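Local coordinates for ActII protein (Streptomyces coelicolor, PDB 2OPT), which represses transcription as a TetR-like regulator, probably by binding DNA at a regulatory region, and takes actinorhodin or its biosynthetic precursor (S)-DNPA as ligand, at residues A[30-35]-A[41-46]; A[77-82]-A[207-212]; A[172-177]-A[191-196]. One frame throughout, in Å; residues are numbered along the deposited sequence. Where two conformers were deposited one is given.

Interaction 1 of 3, residues A[30-35]-A[41-46]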
loop_
_atom_site.group_PDB
_atom_site.type_symbol
_atom_site.label_atom_id
_atom_site.label_comp_id
_atom_site.label_asym_id
_atom_site.label_seq_id
_atom_site.Cartn_x
_atom_site.Cartn_y
_atom_site.Cartn_z
ATOM N N ARG A 30 4.690 26.369 13.695
ATOM C CA ARG A 30 5.616 27.413 14.079
ATOM C C ARG A 30 6.562 27.801 12.942
ATOM O O ARG A 30 6.781 29.000 12.707
ATOM C CB ARG A 30 6.386 26.999 15.322
ATOM C CG ARG A 30 7.147 28.117 15.964
ATOM C CD ARG A 30 7.583 27.700 17.365
ATOM N NE ARG A 30 6.434 27.598 18.281
ATOM C CZ ARG A 30 5.916 28.618 18.959
ATOM N NH1 ARG A 30 4.871 28.408 19.764
ATOM N NH2 ARG A 30 6.439 29.844 18.832
ATOM N N ARG A 31 7.112 26.804 12.246
ATOM C CA ARG A 31 8.009 27.059 11.130
ATOM C C ARG A 31 7.241 27.795 10.047
ATOM O O ARG A 31 7.751 28.727 9.413
ATOM C CB ARG A 31 8.536 25.736 10.567
ATOM C CG ARG A 31 9.331 25.895 9.216
ATOM C CD ARG A 31 10.480 26.890 9.331
ATOM N NE ARG A 31 11.128 27.179 8.047
ATOM C CZ ARG A 31 11.917 26.322 7.420
ATOM N NH1 ARG A 31 12.145 25.094 7.941
ATOM N NH2 ARG A 31 12.462 26.684 6.273
ATOM N N LEU A 32 5.994 27.370 9.841
ATOM C CA LEU A 32 5.148 27.930 8.808
ATOM C C LEU A 32 4.835 29.383 9.121
ATOM O O LEU A 32 4.977 30.263 8.257
ATOM C CB LEU A 32 3.872 27.058 8.617
ATOM C CG LEU A 32 2.864 27.471 7.539
ATOM C CD1 LEU A 32 3.504 27.744 6.103
ATOM C CD2 LEU A 32 1.740 26.486 7.472
ATOM N N ALA A 33 4.508 29.673 10.377
ATOM C CA ALA A 33 4.250 31.058 10.763
ATOM C C ALA A 33 5.493 31.932 10.612
ATOM O O ALA A 33 5.413 33.096 10.185
ATOM C CB ALA A 33 3.725 31.108 12.170
ATOM N N GLN A 34 6.647 31.392 10.990
ATOM C CA GLN A 34 7.935 32.054 10.808
ATOM C C GLN A 34 8.179 32.399 9.341
ATOM O O GLN A 34 8.543 33.528 8.990
ATOM C CB GLN A 34 9.008 31.101 11.287
ATOM C CG GLN A 34 10.427 31.567 10.999
ATOM C CD GLN A 34 11.517 30.593 11.508
ATOM O OE1 GLN A 34 11.846 30.600 12.694
ATOM N NE2 GLN A 34 12.124 29.824 10.601
ATOM N N GLU A 35 7.962 31.422 8.475
ATOM C CA GLU A 35 8.215 31.569 7.064
ATOM C C GLU A 35 7.300 32.643 6.428
ATOM O O GLU A 35 7.702 33.333 5.506
ATOM C CB GLU A 35 7.993 30.207 6.417
ATOM C CG GLU A 35 8.734 29.990 5.154
ATOM C CD GLU A 35 10.231 29.963 5.332
ATOM O OE1 GLU A 35 10.738 29.621 6.449
ATOM O OE2 GLU A 35 10.891 30.278 4.318
ATOM N N ALA A 41 -2.396 33.519 15.394
ATOM C CA ALA A 41 -3.861 33.610 15.340
ATOM C C ALA A 41 -4.334 33.602 13.894
ATOM O O ALA A 41 -5.177 32.825 13.547
ATOM C CB ALA A 41 -4.407 34.860 16.087
ATOM N N SER A 42 -3.761 34.466 13.067
ATOM C CA SER A 42 -4.150 34.603 11.669
ATOM C C SER A 42 -3.818 33.339 10.843
ATOM O O SER A 42 -4.550 33.007 9.910
ATOM C CB SER A 42 -3.526 35.865 11.076
ATOM O OG SER A 42 -2.126 35.740 11.151
ATOM N N LEU A 43 -2.767 32.606 11.227
ATOM C CA LEU A 43 -2.473 31.303 10.616
ATOM C C LEU A 43 -3.552 30.300 10.998
ATOM O O LEU A 43 -4.124 29.614 10.155
ATOM C CB LEU A 43 -1.093 30.786 11.057
ATOM C CG LEU A 43 -0.644 29.425 10.547
ATOM C CD1 LEU A 43 -0.538 29.427 9.049
ATOM C CD2 LEU A 43 0.692 29.023 11.148
ATOM N N TYR A 44 -3.868 30.229 12.273
ATOM C CA TYR A 44 -4.860 29.272 12.677
ATOM C C TYR A 44 -6.302 29.610 12.177
ATOM O O TYR A 44 -7.060 28.704 11.821
ATOM C CB TYR A 44 -4.859 29.084 14.194
ATOM C CG TYR A 44 -5.852 28.039 14.594
ATOM C CD1 TYR A 44 -7.207 28.354 14.669
ATOM C CD2 TYR A 44 -5.455 26.715 14.881
ATOM C CE1 TYR A 44 -8.167 27.403 15.046
ATOM C CE2 TYR A 44 -6.423 25.740 15.252
ATOM C CZ TYR A 44 -7.776 26.109 15.308
ATOM O OH TYR A 44 -8.792 25.227 15.653
ATOM N N ALA A 45 -6.691 30.889 12.174
ATOM C CA ALA A 45 -7.977 31.299 11.552
ATOM C C ALA A 45 -8.141 30.719 10.127
ATOM O O ALA A 45 -9.236 30.330 9.728
ATOM C CB ALA A 45 -8.071 32.797 11.497
ATOM N N HIS A 46 -7.034 30.643 9.384
ATOM C CA HIS A 46 -7.032 30.272 7.966
ATOM C C HIS A 46 -6.886 28.805 7.672
ATOM O O HIS A 46 -7.477 28.308 6.674
ATOM C CB HIS A 46 -5.923 31.005 7.193
ATOM C CG HIS A 46 -6.321 32.370 6.727
ATOM N ND1 HIS A 46 -6.007 33.516 7.426
ATOM C CD2 HIS A 46 -7.077 32.761 5.682
ATOM C CE1 HIS A 46 -6.556 34.557 6.825
ATOM N NE2 HIS A 46 -7.197 34.124 5.760
#
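Leu43 takes part in every touch here, dividing its two methyls between Leu32 and Ala33 on the facing helix. CD2 settles against Ala33, 3.8 Å from Ala33 CB, and lies 3.9 Å from Ala33 N, so this methyl reaches the backbone of 30-35 as well as its side chain. The other branch points to the neighbouring leucine: Leu43 CD1 comes within 4.0 Å of Leu32 CD2. Both leucines set CG anti to the backbone N (chi1 178° for Leu43, -179° for Leu32), which carries their forks into the space between the helices, where they cross obliquely. Packing is close enough to bring the CA atoms of Ala33 and Leu43 to 6.7 Å, the small alanine permitting the approach. All three residues are buried, and no hydrogen bond joins the two segments.

The outer surfaces are polar and tied down locally. On 30-35, Arg31 NE gives Glu35 OE1 a nearly straight bond of 2.9 Å, the oxygen lying in the guanidinium plane; Arg31 also forms a salt bridge with Glu22. On 41-46, His46 ND1 donates to Ser42 O at 2.9 Å, pinning the imidazole back on its own helix. Arg30, Gln34 and Tyr44 are exposed.

The two helices fall within the predicted helix-turn-helix, the second probably serving as recognition helix, as in TetR relatives. Helix 8-22 closes the core beneath them, Thr14 touching Leu32 and Ile11 touching Leu43, while Met29 and Leu36 flank Leu43 from helix 29-36.

Interaction 2 of 3, residues A[77-82]-A[207-212]; sequences EQVKEM and IIIAGL
Ile209 pushes its side chain between Val79 and Lys80, and everything that joins these two segments is van der Waals contact. Against Val79 the fit is ordinary: Ile209 CG1 sits 4.1 Å from Val79 CG1, and the two side chains pass alongside each other, pointing opposite ways. The valine presents this methyl because CG1 is anti to the backbone N (chi1 -176°).

Against Lys80 the partner is the aliphatic part of the chain, not the ammonium. Ile209 CD1 lies across it, 3.9 Å from Lys80 CE and also 3.9 Å from Lys80 N. The approach of Ile209 CD1 to Lys80 CG is modelled at 3.3 Å, shorter than carbon atoms normally allow, and is doubtful in its detail. Beyond CG the lysine runs fully extended, so CG and CE both come alongside Ile209 CD1. Leu205 and Glu206, earlier on helix 197-219, touch the same side chain.

The salt bridge within this pair of segments lies on the first helix. Lys80 NZ pairs weakly with Glu77 OE2, doubtfully so because Glu77 has two conformers. Behind the interface Gln78 is held more firmly, its amide bonding to the backbone of Glu69 and Glu71.

Around the contact, Leu138 of helix 128-150 touches both Val79 and Ile208. Ile207 packs on Leu212 of the second subunit, and Ala210 on Ala214 of that subunit. Helix 197-219 is thus shared between the core of its own domain and the dimer interface, an arrangement characteristic of the all-helical C-terminal domain of TetR-type repressors.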
loop_
_atom_site.group_PDB
_atom_site.type_symbol
_atom_site.label_atom_id
_atom_site.label_comp_id
_atom_site.label_asym_id
_atom_site.label_seq_id
_atom_site.Cartn_x
_atom_site.Cartn_y
_atom_site.Cartn_z
ATOM N N GLU A 77 -4.745 2.718 -22.285
ATOM C CA GLU A 77 -3.648 3.635 -22.259
ATOM C C GLU A 77 -4.005 4.940 -21.509
ATOM O O GLU A 77 -3.148 5.563 -20.947
ATOM C CB GLU A 77 -3.176 3.895 -23.689
ATOM C CG GLU A 77 -2.607 2.646 -24.366
ATOM C CD GLU A 77 -1.259 2.178 -23.755
ATOM O OE1 GLU A 77 -0.300 2.984 -23.723
ATOM O OE2 GLU A 77 -1.154 1.003 -23.331
ATOM N N GLN A 78 -5.280 5.346 -21.511
ATOM C CA GLN A 78 -5.677 6.547 -20.766
ATOM C C GLN A 78 -5.618 6.313 -19.245
ATOM O O GLN A 78 -5.291 7.212 -18.470
ATOM C CB GLN A 78 -7.077 6.998 -21.176
ATOM C CG GLN A 78 -7.116 7.730 -22.460
ATOM C CD GLN A 78 -8.414 8.461 -22.677
ATOM O OE1 GLN A 78 -9.497 7.873 -22.649
ATOM N NE2 GLN A 78 -8.304 9.731 -23.009
ATOM N N VAL A 79 -5.993 5.108 -18.818
ATOM C CA VAL A 79 -5.863 4.726 -17.403
ATOM C C VAL A 79 -4.374 4.715 -17.047
ATOM O O VAL A 79 -3.947 5.351 -16.093
ATOM C CB VAL A 79 -6.557 3.370 -17.144
ATOM C CG1 VAL A 79 -6.519 3.012 -15.663
ATOM C CG2 VAL A 79 -8.015 3.485 -17.533
ATOM N N LYS A 80 -3.554 4.021 -17.802
ATOM C CA LYS A 80 -2.107 4.175 -17.619
ATOM C C LYS A 80 -1.663 5.605 -17.468
ATOM O O LYS A 80 -0.936 5.936 -16.514
ATOM C CB LYS A 80 -1.362 3.536 -18.785
ATOM C CG LYS A 80 -1.521 2.018 -18.754
ATOM C CD LYS A 80 -0.730 1.329 -19.871
ATOM C CE LYS A 80 -0.784 -0.194 -19.632
ATOM N NZ LYS A 80 -0.029 -0.826 -20.731
ATOM N N GLU A 81 -2.083 6.450 -18.412
ATOM C CA GLU A 81 -1.701 7.877 -18.471
ATOM C C GLU A 81 -2.023 8.599 -17.176
ATOM O O GLU A 81 -1.218 9.371 -16.644
ATOM C CB GLU A 81 -2.457 8.598 -19.597
ATOM C CG GLU A 81 -2.450 10.153 -19.450
ATOM C CD GLU A 81 -3.390 10.911 -20.417
ATOM O OE1 GLU A 81 -4.003 10.300 -21.308
ATOM O OE2 GLU A 81 -3.478 12.154 -20.278
ATOM N N MET A 82 -3.247 8.389 -16.699
ATOM C CA MET A 82 -3.717 9.000 -15.461
ATOM C C MET A 82 -2.932 8.499 -14.253
ATOM O O MET A 82 -2.674 9.253 -13.314
ATOM C CB MET A 82 -5.210 8.726 -15.270
ATOM C CG MET A 82 -5.674 8.753 -13.824
ATOM S SD MET A 82 -7.278 7.961 -13.605
ATOM C CE MET A 82 -6.780 6.298 -13.170
ATOM N N ILE A 207 -0.812 -5.362 -15.091
ATOM C CA ILE A 207 -1.513 -6.398 -14.384
ATOM C C ILE A 207 -2.906 -5.922 -13.981
ATOM O O ILE A 207 -3.878 -6.600 -14.245
ATOM C CB ILE A 207 -0.719 -6.898 -13.162
ATOM C CG1 ILE A 207 0.536 -7.662 -13.630
ATOM C CG2 ILE A 207 -1.588 -7.768 -12.285
ATOM C CD1 ILE A 207 1.571 -7.904 -12.564
ATOM N N ILE A 208 -2.987 -4.768 -13.313
ATOM C CA ILE A 208 -4.287 -4.282 -12.761
ATOM C C ILE A 208 -5.269 -3.941 -13.885
ATOM O O ILE A 208 -6.433 -4.291 -13.806
ATOM C CB ILE A 208 -4.081 -3.052 -11.852
ATOM C CG1 ILE A 208 -3.209 -3.453 -10.642
ATOM C CG2 ILE A 208 -5.441 -2.396 -11.519
ATOM C CD1 ILE A 208 -2.679 -2.288 -9.725
ATOM N N ILE A 209 -4.775 -3.289 -14.939
ATOM C CA ILE A 209 -5.616 -2.897 -16.104
ATOM C C ILE A 209 -6.142 -4.155 -16.839
ATOM O O ILE A 209 -7.352 -4.263 -17.097
ATOM C CB ILE A 209 -4.831 -1.933 -17.034
ATOM C CG1 ILE A 209 -4.665 -0.559 -16.359
ATOM C CG2 ILE A 209 -5.591 -1.672 -18.347
ATOM C CD1 ILE A 209 -3.623 0.241 -17.008
ATOM N N ALA A 210 -5.273 -5.130 -17.136
ATOM C CA ALA A 210 -5.738 -6.382 -17.715
ATOM C C ALA A 210 -6.817 -7.037 -16.819
ATOM O O ALA A 210 -7.797 -7.575 -17.305
ATOM C CB ALA A 210 -4.554 -7.395 -17.921
ATOM N N GLY A 211 -6.633 -6.995 -15.515
ATOM C CA GLY A 211 -7.566 -7.704 -14.601
ATOM C C GLY A 211 -8.875 -6.962 -14.550
ATOM O O GLY A 211 -9.911 -7.565 -14.421
ATOM N N LEU A 212 -8.828 -5.635 -14.633
ATOM C CA LEU A 212 -10.048 -4.813 -14.743
ATOM C C LEU A 212 -10.841 -5.087 -16.030
ATOM O O LEU A 212 -12.058 -5.341 -15.973
ATOM C CB LEU A 212 -9.708 -3.304 -14.647
ATOM C CG LEU A 212 -9.296 -2.784 -13.255
ATOM C CD1 LEU A 212 -8.786 -1.310 -13.371
ATOM C CD2 LEU A 212 -10.412 -2.869 -12.238
#

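Interaction 3 of 3, residues A[172-177]-A[191-196]; sequences GYLKSL and PITSLD
The backbones stand well apart, with 8.7 Å between the nearest CA atoms, those of Leu174 and Thr193, and the short helical pieces run obliquely, in broadly opposite directions. Side chains bridge the gap, chiefly Leu174 with Ile192. A single methyl of the leucine does the touching: Leu174 CD1 lies 4.1 Å from Ile192 CG2 and 4.2 Å from Ile192 CB, so it rests on the branch point of the isoleucine, and the two chains meet at about a right angle. With CG1 of Ile192 anti to the carbonyl carbon (chi1 -62°), CG2 is the branch that meets Leu174. Thr193 adds a looser flank, its OG1 4.5 Å from Leu174 CD1, and also packs on Ala167, Leu170 and His171. Leu174 is buried; its two partners are only partly so.

Where helix 164-175 ends, Gly172 O accepts two bonds from Ser176, one from OG at 2.8 Å in the carbonyl plane and one from N at 3.2 Å. Just beyond, Leu177 CD1 sits over one face of the Tyr173 ring, near the rim, and both residues pack on Met111 of the second subunit. The other segment finishes at Asp196, the N-cap of helix 197-219.

The ends of helices 164-175 and 189-194 thus pack together, with helix 183-187 in the chain between them, in a TetR-type C-terminal domain that meets the second subunit.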
loop_
_atom_site.group_PDB
_atom_site.type_symbol
_atom_site.label_atom_id
_atom_site.label_comp_id
_atom_site.label_asym_id
_atom_site.label_seq_id
_atom_site.Cartn_x
_atom_site.Cartn_y
_atom_site.Cartn_z
ATOM N N GLY A 172 22.954 -10.940 -3.210
ATOM C CA GLY A 172 24.095 -11.801 -2.963
ATOM C C GLY A 172 23.784 -12.868 -1.950
ATOM O O GLY A 172 24.331 -13.955 -2.012
ATOM N N TYR A 173 22.910 -12.561 -0.999
ATOM C CA TYR A 173 22.413 -13.604 -0.132
ATOM C C TYR A 173 21.643 -14.627 -0.979
ATOM O O TYR A 173 21.985 -15.796 -0.995
ATOM C CB TYR A 173 21.518 -13.030 0.955
ATOM C CG TYR A 173 21.055 -14.069 1.927
ATOM C CD1 TYR A 173 21.963 -14.759 2.696
ATOM C CD2 TYR A 173 19.697 -14.356 2.087
ATOM C CE1 TYR A 173 21.553 -15.716 3.591
ATOM C CE2 TYR A 173 19.274 -15.302 2.990
ATOM C CZ TYR A 173 20.204 -15.988 3.735
ATOM O OH TYR A 173 19.817 -16.953 4.639
ATOM N N LEU A 174 20.602 -14.178 -1.688
ATOM C CA LEU A 174 19.760 -15.067 -2.472
ATOM C C LEU A 174 20.587 -15.822 -3.498
ATOM O O LEU A 174 20.532 -17.045 -3.555
ATOM C CB LEU A 174 18.647 -14.280 -3.163
ATOM C CG LEU A 174 17.502 -13.735 -2.324
ATOM C CD1 LEU A 174 16.354 -13.283 -3.267
ATOM C CD2 LEU A 174 17.014 -14.745 -1.278
ATOM N N LYS A 175 21.376 -15.096 -4.283
ATOM C CA LYS A 175 22.173 -15.729 -5.333
ATOM C C LYS A 175 23.140 -16.818 -4.833
ATOM O O LYS A 175 23.348 -17.818 -5.520
ATOM C CB LYS A 175 22.904 -14.611 -6.198
ATOM C CG LYS A 175 24.227 -15.131 -6.888
ATOM C CD LYS A 175 24.193 -14.971 -8.422
ATOM C CE LYS A 175 25.522 -15.399 -9.052
ATOM N NZ LYS A 175 25.690 -14.818 -10.433
ATOM N N SER A 176 23.673 -16.651 -3.617
ATOM C CA SER A 176 24.602 -17.628 -3.020
ATOM C C SER A 176 23.956 -18.606 -2.016
ATOM O O SER A 176 24.648 -19.237 -1.220
ATOM C CB SER A 176 25.810 -16.916 -2.400
ATOM O OG SER A 176 25.499 -16.388 -1.114
ATOM N N LEU A 177 22.625 -18.717 -2.054
ATOM C CA LEU A 177 21.874 -19.769 -1.339
ATOM C C LEU A 177 22.143 -21.119 -1.982
ATOM O O LEU A 177 22.419 -21.170 -3.197
ATOM C CB LEU A 177 20.377 -19.471 -1.418
ATOM C CG LEU A 177 19.525 -18.976 -0.223
ATOM C CD1 LEU A 177 20.276 -18.320 0.945
ATOM C CD2 LEU A 177 18.389 -18.106 -0.740
ATOM N N PRO A 191 15.460 -10.502 -10.291
ATOM C CA PRO A 191 14.146 -9.861 -10.287
ATOM C C PRO A 191 13.643 -9.548 -8.876
ATOM O O PRO A 191 13.072 -8.482 -8.662
ATOM C CB PRO A 191 13.247 -10.919 -10.945
ATOM C CG PRO A 191 14.190 -11.660 -11.862
ATOM C CD PRO A 191 15.446 -11.761 -11.059
ATOM N N ILE A 192 13.846 -10.463 -7.928
ATOM C CA ILE A 192 13.288 -10.287 -6.600
ATOM C C ILE A 192 13.965 -9.112 -5.932
ATOM O O ILE A 192 13.373 -8.408 -5.133
ATOM C CB ILE A 192 13.438 -11.558 -5.731
ATOM C CG1 ILE A 192 12.669 -12.717 -6.363
ATOM C CG2 ILE A 192 12.975 -11.291 -4.307
ATOM C CD1 ILE A 192 12.896 -14.099 -5.665
ATOM N N THR A 193 15.198 -8.864 -6.337
ATOM C CA THR A 193 16.033 -7.869 -5.702
ATOM C C THR A 193 16.189 -6.609 -6.562
ATOM O O THR A 193 16.246 -5.485 -6.042
ATOM C CB THR A 193 17.387 -8.492 -5.397
ATOM O OG1 THR A 193 17.361 -9.016 -4.069
ATOM C CG2 THR A 193 18.488 -7.489 -5.536
ATOM N N SER A 194 16.258 -6.818 -7.878
ATOM C CA SER A 194 16.593 -5.763 -8.822
ATOM C C SER A 194 15.437 -4.821 -8.935
ATOM O O SER A 194 15.545 -3.671 -8.537
ATOM C CB SER A 194 16.968 -6.321 -10.228
ATOM O OG SER A 194 18.110 -7.207 -10.208
ATOM N N LEU A 195 14.314 -5.345 -9.409
ATOM C CA LEU A 195 13.370 -4.553 -10.212
ATOM C C LEU A 195 13.445 -3.012 -10.093
ATOM O O LEU A 195 13.130 -2.436 -9.044
ATOM C CB LEU A 195 11.927 -5.100 -10.133
ATOM C CG LEU A 195 11.696 -6.213 -11.173
ATOM C CD1 LEU A 195 10.227 -6.516 -11.397
ATOM C CD2 LEU A 195 12.407 -5.896 -12.536
ATOM N N ASP A 196 13.834 -2.340 -11.173
ATOM C CA ASP A 196 13.817 -0.903 -11.112
ATOM C C ASP A 196 12.393 -0.423 -10.984
ATOM O O ASP A 196 11.466 -1.106 -11.424
ATOM C CB ASP A 196 14.546 -0.257 -12.278
ATOM C CG ASP A 196 13.920 -0.564 -13.610
ATOM O OD1 ASP A 196 13.997 -1.734 -14.041
ATOM O OD2 ASP A 196 13.406 0.379 -14.238
#

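How the interactions relate
All three contacts are apolar and lack hydrogen bonds between their segments, but their settings differ. Interactions 1 and 2 are buried, interaction 3 only partly. Interaction 1 belongs to the probable DNA-binding end and meets no other subunit; its centre lies about 42 Å from that of interaction 2 and about 48 Å from that of interaction 3, across the chain's centre. The other two share the C-terminal domain and both touch the second subunit. Interaction 3 is nested within the loop that interaction 2 closes, and helix 189-194 leads into helix 197-219; their nearest atoms remain about 9 Å apart. Interaction 2 alone enlists a charged residue's aliphatic chain.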